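Long-range contact in Non-structural polyprotein (PDB 4GUA), which forms the nsP2–nsP3 part of the Sindbis virus replication polyprotein, joining a cysteine protease region to a macro domain and a zinc-binding domain: residues H237-L248 with V267-S277. Sequence-based numbering, arbitrary orientation.
Sequences HFQQCEDHAATL and VKSYGYADRNS
Tyr270 lays one ring face under Gln240 and turns an edge to His244, one helical turn further along helix 237-257, which packs on a mixed beta-sheet whose strand order, 3-2-1-4-5-7-6, matches the Rossmann-like methyltransferase fold. The helix runs nearly antiparallel to the end of strand 263-269 (segments at 161°), and the loop leaving that strand carries the closest packing. Gln240 has its CG 3.7 Å from the centroid of the Tyr270 ring and its amide stacked 19° from the ring plane; Thr303 and the carbonyl of Thr231 hold the amide's ends. His244 receives the tyrosine's edge on its own face, a T-shaped pair with centroids 5.1 Å apart. Histidine suits this place because it also donates from NE2 to Lys268 O (2.9 Å), while ND1 bonds Thr231. At the start of the helix, His237 swings its ring alongside its own carbonyl carbon (chi1 -172°), which brings NE2 to a lone pair of Tyr270 O at 2.6 Å. Gly271 follows with a positive phi, at backbone angles where a CB would press on the preceding carbonyl. Small residues let the loop come close: Cys241 SG meets Ala273 CB and takes a weak hydrogen bond from Ala273 N, and Phe238 CD2 reaches the same methyl at 3.7 Å. At the strand end, Leu248 CD1 packs on Val267 CG2 (3.5 Å). The contact itself is buried; its looser side is marked by partly exposed Thr247 and by Arg275, which leads away to Glu545. At the start of helix 275-286, Asp274 is the N-cap, its OD2 accepting from Ser277 N from above the carboxylate plane. Ser277 OG donates to the syn side of Asp274 OD1 at 2.8 Å and rests 3.3 Å from Ala245 CB.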
# COMPACT_ATOMS: atom_id res chain seq x y z
N HIS A 237 -14.20 12.97 2.77
CA HIS A 237 -13.83 11.57 2.79
C HIS A 237 -12.43 11.41 3.37
O HIS A 237 -12.22 10.66 4.31
CB HIS A 237 -13.89 10.99 1.38
CG HIS A 237 -13.71 9.51 1.32
ND1 HIS A 237 -13.75 8.79 0.14
CD2 HIS A 237 -13.51 8.60 2.31
CE1 HIS A 237 -13.56 7.51 0.40
NE2 HIS A 237 -13.42 7.37 1.71
N PHE A 238 -11.46 12.10 2.78
CA PHE A 238 -10.12 12.15 3.34
C PHE A 238 -10.15 12.41 4.85
O PHE A 238 -9.44 11.75 5.60
CB PHE A 238 -9.29 13.24 2.66
CG PHE A 238 -7.83 13.14 2.98
CD1 PHE A 238 -7.31 13.78 4.11
CD2 PHE A 238 -6.98 12.38 2.19
CE1 PHE A 238 -5.95 13.67 4.42
CE2 PHE A 238 -5.64 12.27 2.49
CZ PHE A 238 -5.12 12.92 3.61
N GLN A 239 -10.98 13.35 5.29
CA GLN A 239 -11.06 13.68 6.71
C GLN A 239 -11.61 12.51 7.50
O GLN A 239 -11.22 12.29 8.64
CB GLN A 239 -11.94 14.91 6.95
CG GLN A 239 -11.96 15.36 8.40
CD GLN A 239 -12.50 16.78 8.55
OE1 GLN A 239 -13.69 17.02 8.37
NE2 GLN A 239 -11.61 17.71 8.87
N GLN A 240 -12.53 11.78 6.90
CA GLN A 240 -13.12 10.63 7.57
C GLN A 240 -12.05 9.56 7.78
O GLN A 240 -12.00 8.92 8.83
CB GLN A 240 -14.29 10.08 6.77
CG GLN A 240 -15.11 9.06 7.53
CD GLN A 240 -16.45 8.79 6.88
OE1 GLN A 240 -16.60 8.90 5.67
NE2 GLN A 240 -17.43 8.43 7.69
N CYS A 241 -11.19 9.36 6.78
CA CYS A 241 -10.09 8.41 6.91
C CYS A 241 -9.21 8.80 8.07
O CYS A 241 -8.87 7.96 8.91
CB CYS A 241 -9.27 8.32 5.62
SG CYS A 241 -10.06 7.35 4.30
N GLU A 242 -8.82 10.07 8.11
CA GLU A 242 -8.01 10.61 9.19
C GLU A 242 -8.62 10.29 10.56
O GLU A 242 -7.96 9.71 11.41
CB GLU A 242 -7.84 12.13 9.05
CG GLU A 242 -6.98 12.57 7.87
CD GLU A 242 -6.79 14.08 7.80
OE1 GLU A 242 -7.80 14.82 7.77
OE2 GLU A 242 -5.63 14.55 7.79
N ASP A 243 -9.89 10.66 10.75
CA ASP A 243 -10.58 10.43 12.02
C ASP A 243 -10.66 8.95 12.37
O ASP A 243 -10.71 8.59 13.55
CB ASP A 243 -12.00 10.99 11.97
CG ASP A 243 -12.04 12.50 12.02
OD1 ASP A 243 -11.03 13.11 12.42
OD2 ASP A 243 -13.09 13.08 11.68
N HIS A 244 -10.77 8.12 11.35
CA HIS A 244 -10.91 6.68 11.54
C HIS A 244 -9.60 5.95 11.76
O HIS A 244 -9.59 4.89 12.36
CB HIS A 244 -11.65 6.07 10.34
CG HIS A 244 -12.08 4.65 10.57
ND1 HIS A 244 -12.94 4.28 11.58
CD2 HIS A 244 -11.74 3.51 9.93
CE1 HIS A 244 -13.13 2.97 11.54
NE2 HIS A 244 -12.40 2.48 10.55
N ALA A 245 -8.49 6.51 11.27
CA ALA A 245 -7.21 5.81 11.27
C ALA A 245 -6.83 5.16 12.60
O ALA A 245 -6.54 3.96 12.65
CB ALA A 245 -6.10 6.76 10.83
N ALA A 246 -6.83 5.94 13.68
CA ALA A 246 -6.47 5.39 14.98
C ALA A 246 -7.46 4.30 15.40
O ALA A 246 -7.07 3.31 16.01
CB ALA A 246 -6.39 6.48 16.04
N THR A 247 -8.73 4.51 15.08
CA THR A 247 -9.76 3.51 15.39
C THR A 247 -9.45 2.19 14.70
O THR A 247 -9.51 1.12 15.30
CB THR A 247 -11.14 3.97 14.92
OG1 THR A 247 -11.52 5.14 15.65
CG2 THR A 247 -12.18 2.86 15.13
N LEU A 248 -9.08 2.29 13.43
CA LEU A 248 -8.84 1.14 12.59
C LEU A 248 -7.73 0.32 13.20
O LEU A 248 -7.86 -0.90 13.35
CB LEU A 248 -8.43 1.63 11.20
CG LEU A 248 -8.13 0.59 10.13
CD1 LEU A 248 -9.33 -0.29 9.85
CD2 LEU A 248 -7.67 1.29 8.85
N VAL A 267 -12.91 -5.74 8.60
CA VAL A 267 -12.96 -4.52 9.41
C VAL A 267 -13.44 -3.33 8.60
O VAL A 267 -12.92 -3.04 7.53
CB VAL A 267 -11.57 -4.19 10.04
CG1 VAL A 267 -10.46 -4.31 9.01
CG2 VAL A 267 -11.58 -2.80 10.66
N LYS A 268 -14.43 -2.62 9.13
CA LYS A 268 -14.99 -1.49 8.43
C LYS A 268 -13.99 -0.33 8.32
O LYS A 268 -13.33 0.05 9.30
CB LYS A 268 -16.28 -1.02 9.12
CG LYS A 268 -16.77 0.32 8.63
CD LYS A 268 -18.05 0.75 9.32
CE LYS A 268 -19.23 -0.13 8.95
NZ LYS A 268 -20.48 0.34 9.63
N SER A 269 -13.89 0.24 7.12
CA SER A 269 -13.02 1.38 6.88
C SER A 269 -13.65 2.29 5.85
O SER A 269 -14.67 1.98 5.25
CB SER A 269 -11.65 0.94 6.35
OG SER A 269 -11.70 0.64 4.96
N TYR A 270 -13.06 3.47 5.71
CA TYR A 270 -13.38 4.42 4.65
C TYR A 270 -12.33 4.38 3.53
O TYR A 270 -12.21 5.31 2.73
CB TYR A 270 -13.65 5.78 5.28
CG TYR A 270 -14.70 5.61 6.36
CD1 TYR A 270 -16.05 5.73 6.07
CD2 TYR A 270 -14.34 5.24 7.66
CE1 TYR A 270 -17.01 5.54 7.04
CE2 TYR A 270 -15.30 5.05 8.64
CZ TYR A 270 -16.63 5.19 8.33
OH TYR A 270 -17.59 5.00 9.30
N GLY A 271 -11.50 3.34 3.54
CA GLY A 271 -10.36 3.24 2.65
C GLY A 271 -9.15 3.61 3.49
O GLY A 271 -9.29 3.78 4.71
N TYR A 272 -7.98 3.71 2.88
CA TYR A 272 -6.88 4.41 3.53
C TYR A 272 -6.42 5.56 2.64
O TYR A 272 -5.44 5.45 1.91
CB TYR A 272 -5.72 3.42 3.68
CG TYR A 272 -5.56 2.54 2.44
CD1 TYR A 272 -6.37 1.42 2.24
CD2 TYR A 272 -4.63 2.85 1.46
CE1 TYR A 272 -6.23 0.64 1.11
CE2 TYR A 272 -4.48 2.07 0.34
CZ TYR A 272 -5.29 0.97 0.16
OH TYR A 272 -5.13 0.20 -0.98
N ALA A 273 -7.01 6.73 2.82
CA ALA A 273 -6.69 7.84 1.94
C ALA A 273 -5.45 8.57 2.44
O ALA A 273 -4.57 8.94 1.67
CB ALA A 273 -7.87 8.80 1.82
N ASP A 274 -5.41 8.79 3.75
CA ASP A 274 -4.32 9.50 4.37
C ASP A 274 -3.13 8.56 4.57
O ASP A 274 -3.28 7.34 4.61
CB ASP A 274 -4.77 10.11 5.70
CG ASP A 274 -5.05 9.07 6.75
OD1 ASP A 274 -6.09 8.39 6.65
OD2 ASP A 274 -4.24 8.95 7.69
N ARG A 275 -1.95 9.14 4.63
CA ARG A 275 -0.71 8.39 4.78
C ARG A 275 -0.75 7.45 5.99
O ARG A 275 -0.32 6.30 5.90
CB ARG A 275 0.46 9.39 4.87
CG ARG A 275 1.82 8.81 5.19
CD ARG A 275 2.22 9.17 6.62
NE ARG A 275 3.62 9.57 6.74
CZ ARG A 275 4.65 8.75 6.61
NH1 ARG A 275 4.45 7.47 6.32
NH2 ARG A 275 5.89 9.20 6.74
N ASN A 276 -1.30 7.92 7.11
CA ASN A 276 -1.34 7.07 8.30
C ASN A 276 -2.24 5.86 8.13
O ASN A 276 -1.86 4.75 8.48
CB ASN A 276 -1.72 7.89 9.54
CG ASN A 276 -0.64 8.87 9.93
OD1 ASN A 276 -0.89 10.07 10.10
ND2 ASN A 276 0.59 8.37 10.08
N SER A 277 -3.45 6.07 7.60
CA SER A 277 -4.33 4.95 7.31
C SER A 277 -3.64 3.93 6.41
O SER A 277 -3.77 2.73 6.64
CB SER A 277 -5.63 5.44 6.66
OG SER A 277 -6.56 5.86 7.64